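Local coordinates for ABC-type amino acid transport system, periplasmic component (Caldanaerobacter subterraneus subsp. tengcongensis MB4, PDB 4YMX), which binds arginine in the cleft between its two lobes and probably delivers it to the membrane part of an amino acid ABC transporter, at residues D68-I73 and V79-K84; P93-G98 and A225-N230. All blocks are in the same frame, centred on the assembly; numbering follows the deposited sequence. Where two conformers were deposited one is given.

Contact 1 (D68-I73 and V79-K84); sequences DIANAI and VKLEIK
L81 reaches from the strand to the helix and meets A70 and N71 there. The apolar part is small. L81 CD2 lies 3.8 Å from A70 CB, and CD1 of the same fork sits a little farther from that methyl. The leucine CG stands anti to the backbone N (chi1 175°), which carries both methyls forward onto the helix.

The second part is a methyl against an amide. N71 and L81 cross at about a right angle. L81 CD2 sits over the flat face of the N71 amide, 3.6 Å from N71 OD1 and 3.7 Å from N71 ND2. No hydrogen bond joins the two segments. N71 ND2 turns instead to I67 O, one turn back in the helix, in a weak hydrogen bond.

K80 and E82 lie on the strand face turned from the helix. K80 NZ pairs with E82 OE1 at 2.9 Å, through the anti lone pair of the carboxylate.

The strand 80-85 is an outer strand of its five-stranded sheet and bonds to strand 38-43, whose M41 also touches A70. L81 packs on A74 of the same helix, 65-77. Farther round that helix, A72 and I73 meet helix 231-247.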
# COMPACT_ATOMS: atom_id res chain seq x y z
N ASP A 68 -6.03 -9.54 -7.25
CA ASP A 68 -6.96 -10.66 -7.14
C ASP A 68 -8.31 -10.19 -6.62
O ASP A 68 -9.36 -10.64 -7.10
CB ASP A 68 -6.39 -11.77 -6.28
CG ASP A 68 -5.23 -12.49 -6.95
OD1 ASP A 68 -4.97 -12.26 -8.15
OD2 ASP A 68 -4.56 -13.28 -6.25
N ILE A 69 -8.30 -9.27 -5.66
CA ILE A 69 -9.56 -8.74 -5.13
C ILE A 69 -10.28 -7.95 -6.22
O ILE A 69 -11.49 -8.09 -6.42
CB ILE A 69 -9.32 -7.86 -3.88
CG1 ILE A 69 -8.80 -8.74 -2.73
CG2 ILE A 69 -10.59 -7.13 -3.48
CD1 ILE A 69 -8.36 -7.96 -1.50
N ALA A 70 -9.53 -7.13 -6.95
CA ALA A 70 -10.11 -6.36 -8.05
C ALA A 70 -10.76 -7.26 -9.09
O ALA A 70 -11.85 -6.95 -9.58
CB ALA A 70 -9.06 -5.54 -8.71
N ASN A 71 -10.10 -8.36 -9.42
CA ASN A 71 -10.67 -9.26 -10.40
C ASN A 71 -11.92 -9.96 -9.89
O ASN A 71 -12.84 -10.22 -10.67
CB ASN A 71 -9.63 -10.23 -10.94
CG ASN A 71 -8.86 -9.65 -12.10
OD1 ASN A 71 -9.44 -9.38 -13.16
ND2 ASN A 71 -7.58 -9.44 -11.92
N ALA A 72 -12.00 -10.20 -8.58
CA ALA A 72 -13.21 -10.76 -8.00
C ALA A 72 -14.37 -9.76 -8.13
O ALA A 72 -15.51 -10.14 -8.41
CB ALA A 72 -12.99 -11.16 -6.54
N ILE A 73 -14.06 -8.48 -7.93
CA ILE A 73 -15.06 -7.44 -8.07
C ILE A 73 -15.53 -7.33 -9.52
O ILE A 73 -16.73 -7.26 -9.80
CB ILE A 73 -14.51 -6.08 -7.57
CG1 ILE A 73 -14.29 -6.11 -6.06
CG2 ILE A 73 -15.44 -4.92 -7.99
CD1 ILE A 73 -13.42 -4.96 -5.54
N VAL A 79 -17.83 -7.39 -15.79
CA VAL A 79 -17.16 -6.40 -16.63
C VAL A 79 -15.66 -6.68 -16.73
O VAL A 79 -15.10 -7.46 -15.96
CB VAL A 79 -17.35 -4.96 -16.09
CG1 VAL A 79 -18.83 -4.57 -16.11
CG2 VAL A 79 -16.78 -4.84 -14.69
N LYS A 80 -15.04 -6.03 -17.71
CA LYS A 80 -13.59 -6.08 -17.90
C LYS A 80 -12.93 -5.18 -16.87
O LYS A 80 -13.40 -4.07 -16.62
CB LYS A 80 -13.24 -5.60 -19.31
CG LYS A 80 -11.73 -5.54 -19.61
CD LYS A 80 -11.46 -4.74 -20.87
CE LYS A 80 -9.97 -4.63 -21.16
NZ LYS A 80 -9.71 -3.58 -22.19
N LEU A 81 -11.82 -5.64 -16.29
CA LEU A 81 -11.03 -4.82 -15.38
C LEU A 81 -9.91 -4.13 -16.15
O LEU A 81 -9.15 -4.78 -16.87
CB LEU A 81 -10.42 -5.68 -14.28
CG LEU A 81 -9.46 -4.96 -13.32
CD1 LEU A 81 -10.20 -3.97 -12.43
CD2 LEU A 81 -8.70 -5.97 -12.48
N GLU A 82 -9.83 -2.82 -16.01
CA GLU A 82 -8.69 -2.07 -16.51
C GLU A 82 -7.97 -1.46 -15.32
O GLU A 82 -8.61 -0.90 -14.43
CB GLU A 82 -9.12 -1.00 -17.52
CG GLU A 82 -9.54 -1.60 -18.86
CD GLU A 82 -9.95 -0.56 -19.90
OE1 GLU A 82 -10.24 -0.96 -21.06
OE2 GLU A 82 -9.97 0.65 -19.59
N ILE A 83 -6.65 -1.56 -15.32
CA ILE A 83 -5.84 -1.01 -14.24
C ILE A 83 -5.01 0.16 -14.75
O ILE A 83 -4.33 0.05 -15.77
CB ILE A 83 -4.89 -2.07 -13.67
CG1 ILE A 83 -5.66 -3.31 -13.23
CG2 ILE A 83 -4.11 -1.50 -12.49
CD1 ILE A 83 -4.76 -4.46 -12.84
N LYS A 84 -5.08 1.28 -14.03
CA LYS A 84 -4.18 2.41 -14.27
C LYS A 84 -3.15 2.50 -13.15
O LYS A 84 -3.52 2.69 -11.98
CB LYS A 84 -4.95 3.72 -14.36
CG LYS A 84 -5.90 3.84 -15.56
CD LYS A 84 -6.57 5.20 -15.56
CE LYS A 84 -7.49 5.39 -16.76
NZ LYS A 84 -8.17 6.73 -16.74

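Contact 2 (P93-G98 and A225-N230)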
# COMPACT_ATOMS: atom_id res chain seq x y z
N PRO A 93 -7.07 11.93 -5.85
CA PRO A 93 -7.49 12.90 -6.87
C PRO A 93 -8.07 12.26 -8.14
O PRO A 93 -9.03 12.78 -8.69
CB PRO A 93 -6.19 13.64 -7.19
CG PRO A 93 -5.45 13.63 -5.89
CD PRO A 93 -5.75 12.27 -5.28
N ALA A 94 -7.50 11.15 -8.60
CA ALA A 94 -8.03 10.48 -9.78
C ALA A 94 -9.45 9.96 -9.54
O ALA A 94 -10.31 10.05 -10.41
CB ALA A 94 -7.10 9.34 -10.21
N LEU A 95 -9.69 9.44 -8.34
CA LEU A 95 -10.99 8.90 -7.98
C LEU A 95 -12.02 10.03 -7.89
O LEU A 95 -13.14 9.90 -8.39
CB LEU A 95 -10.86 8.15 -6.66
CG LEU A 95 -12.03 7.33 -6.15
CD1 LEU A 95 -12.46 6.29 -7.17
CD2 LEU A 95 -11.64 6.67 -4.83
N GLN A 96 -11.62 11.15 -7.30
CA GLN A 96 -12.49 12.32 -7.19
C GLN A 96 -12.86 12.87 -8.56
O GLN A 96 -13.98 13.34 -8.77
CB GLN A 96 -11.82 13.43 -6.38
CG GLN A 96 -11.63 13.11 -4.91
CD GLN A 96 -10.87 14.22 -4.20
OE1 GLN A 96 -9.68 14.42 -4.42
NE2 GLN A 96 -11.58 14.95 -3.34
N ALA A 97 -11.91 12.82 -9.49
CA ALA A 97 -12.11 13.32 -10.84
C ALA A 97 -12.85 12.35 -11.75
O ALA A 97 -13.19 12.70 -12.88
CB ALA A 97 -10.77 13.71 -11.46
N GLY A 98 -13.08 11.13 -11.28
CA GLY A 98 -13.74 10.12 -12.10
C GLY A 98 -12.85 9.47 -13.13
O GLY A 98 -13.34 8.80 -14.04
N ALA A 225 -11.27 2.05 -1.95
CA ALA A 225 -11.88 3.38 -2.04
C ALA A 225 -12.70 3.55 -3.30
O ALA A 225 -12.33 3.07 -4.39
CB ALA A 225 -10.82 4.47 -1.96
N VAL A 226 -13.86 4.17 -3.15
CA VAL A 226 -14.69 4.59 -4.28
C VAL A 226 -15.03 6.06 -4.13
O VAL A 226 -14.85 6.64 -3.05
CB VAL A 226 -16.00 3.76 -4.44
CG1 VAL A 226 -15.69 2.27 -4.63
CG2 VAL A 226 -16.94 3.98 -3.25
N ALA A 227 -15.52 6.67 -5.20
CA ALA A 227 -15.89 8.08 -5.15
C ALA A 227 -16.99 8.32 -4.12
O ALA A 227 -17.84 7.46 -3.88
CB ALA A 227 -16.33 8.56 -6.50
N LYS A 228 -16.95 9.49 -3.51
CA LYS A 228 -17.95 9.89 -2.53
C LYS A 228 -19.36 9.75 -3.11
O LYS A 228 -19.67 10.32 -4.16
CB LYS A 228 -17.72 11.34 -2.11
CG LYS A 228 -18.70 11.84 -1.06
CD LYS A 228 -18.53 11.10 0.26
CE LYS A 228 -17.26 11.50 0.99
NZ LYS A 228 -17.41 11.28 2.45
N GLY A 229 -20.20 8.97 -2.43
CA GLY A 229 -21.57 8.78 -2.85
C GLY A 229 -21.84 7.67 -3.85
O GLY A 229 -22.99 7.42 -4.20
N ASN A 230 -20.79 6.99 -4.31
CA ASN A 230 -20.99 5.87 -5.22
C ASN A 230 -21.38 4.62 -4.43
O ASN A 230 -20.58 3.69 -4.28
CB ASN A 230 -19.74 5.63 -6.06
CG ASN A 230 -19.97 4.63 -7.17
OD1 ASN A 230 -21.02 3.99 -7.25
ND2 ASN A 230 -18.97 4.47 -8.04
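Helix 91-96 packs on the end of strand 222-227 in one lobe of this family 3 solute-binding protein. A single residue, L95, carries the contact from the helix side. Its CG is anti to the backbone N (chi1 -172°), and the forked end lies along the strand backbone. L95 CD2 is 3.7 Å from A225 CB. The same methyl lies 3.6 Å from A225 C and 3.5 Å from V226 C, so it presses on the main chain as well as on a side chain. L95 CD1 comes to 3.7 Å from A227 N. A227 is nearest to L95 in backbone register, with CA atoms 5.7 Å apart. A227 CB also approaches the helix backbone, 3.9 Å from L95 O.

V226 starts away from the helix, and its side chain touches L233 and L234 of helix 231-247. The strand is thus covered by a different helix on each face. No hydrogen bond crosses between the segments. V117 of the neighbouring strand 117-124 touches both L95 and A225 and continues the apolar layer.

Both segments turn just beyond the contact. The helix closes in a Schellman motif at G98, where phi is positive. The strand runs into a type II turn from A227 to N230, and N230 OD1 caps helix 231-247 at L233 N. The arrangement is that of an alpha/beta lobe of the periplasmic binding protein fold, with helices packed on both faces of a central sheet.

Overall arrangement
Both contacts pack a helix against the same five-stranded sheet. Contact 1 involves its outer strand 80-85, and contact 2 the inner strand 222-227. Their centres are 16 Å apart and they do not touch. Strand 80-85 and helix 91-96 follow each other in the chain, and contact 1 closes before contact 2 opens. Contact 1 joins neighbours in sequence, whereas contact 2 bridges well over a hundred residues. Each relies on one leucine, but the settings differ. Contact 1 is partly buried and mixes methyls with an amide. Contact 2 is buried and sets leucine methyls mostly against the strand's main chain. Helix 231-247 borders both, beside helix 65-77 in one and behind V226 in the other.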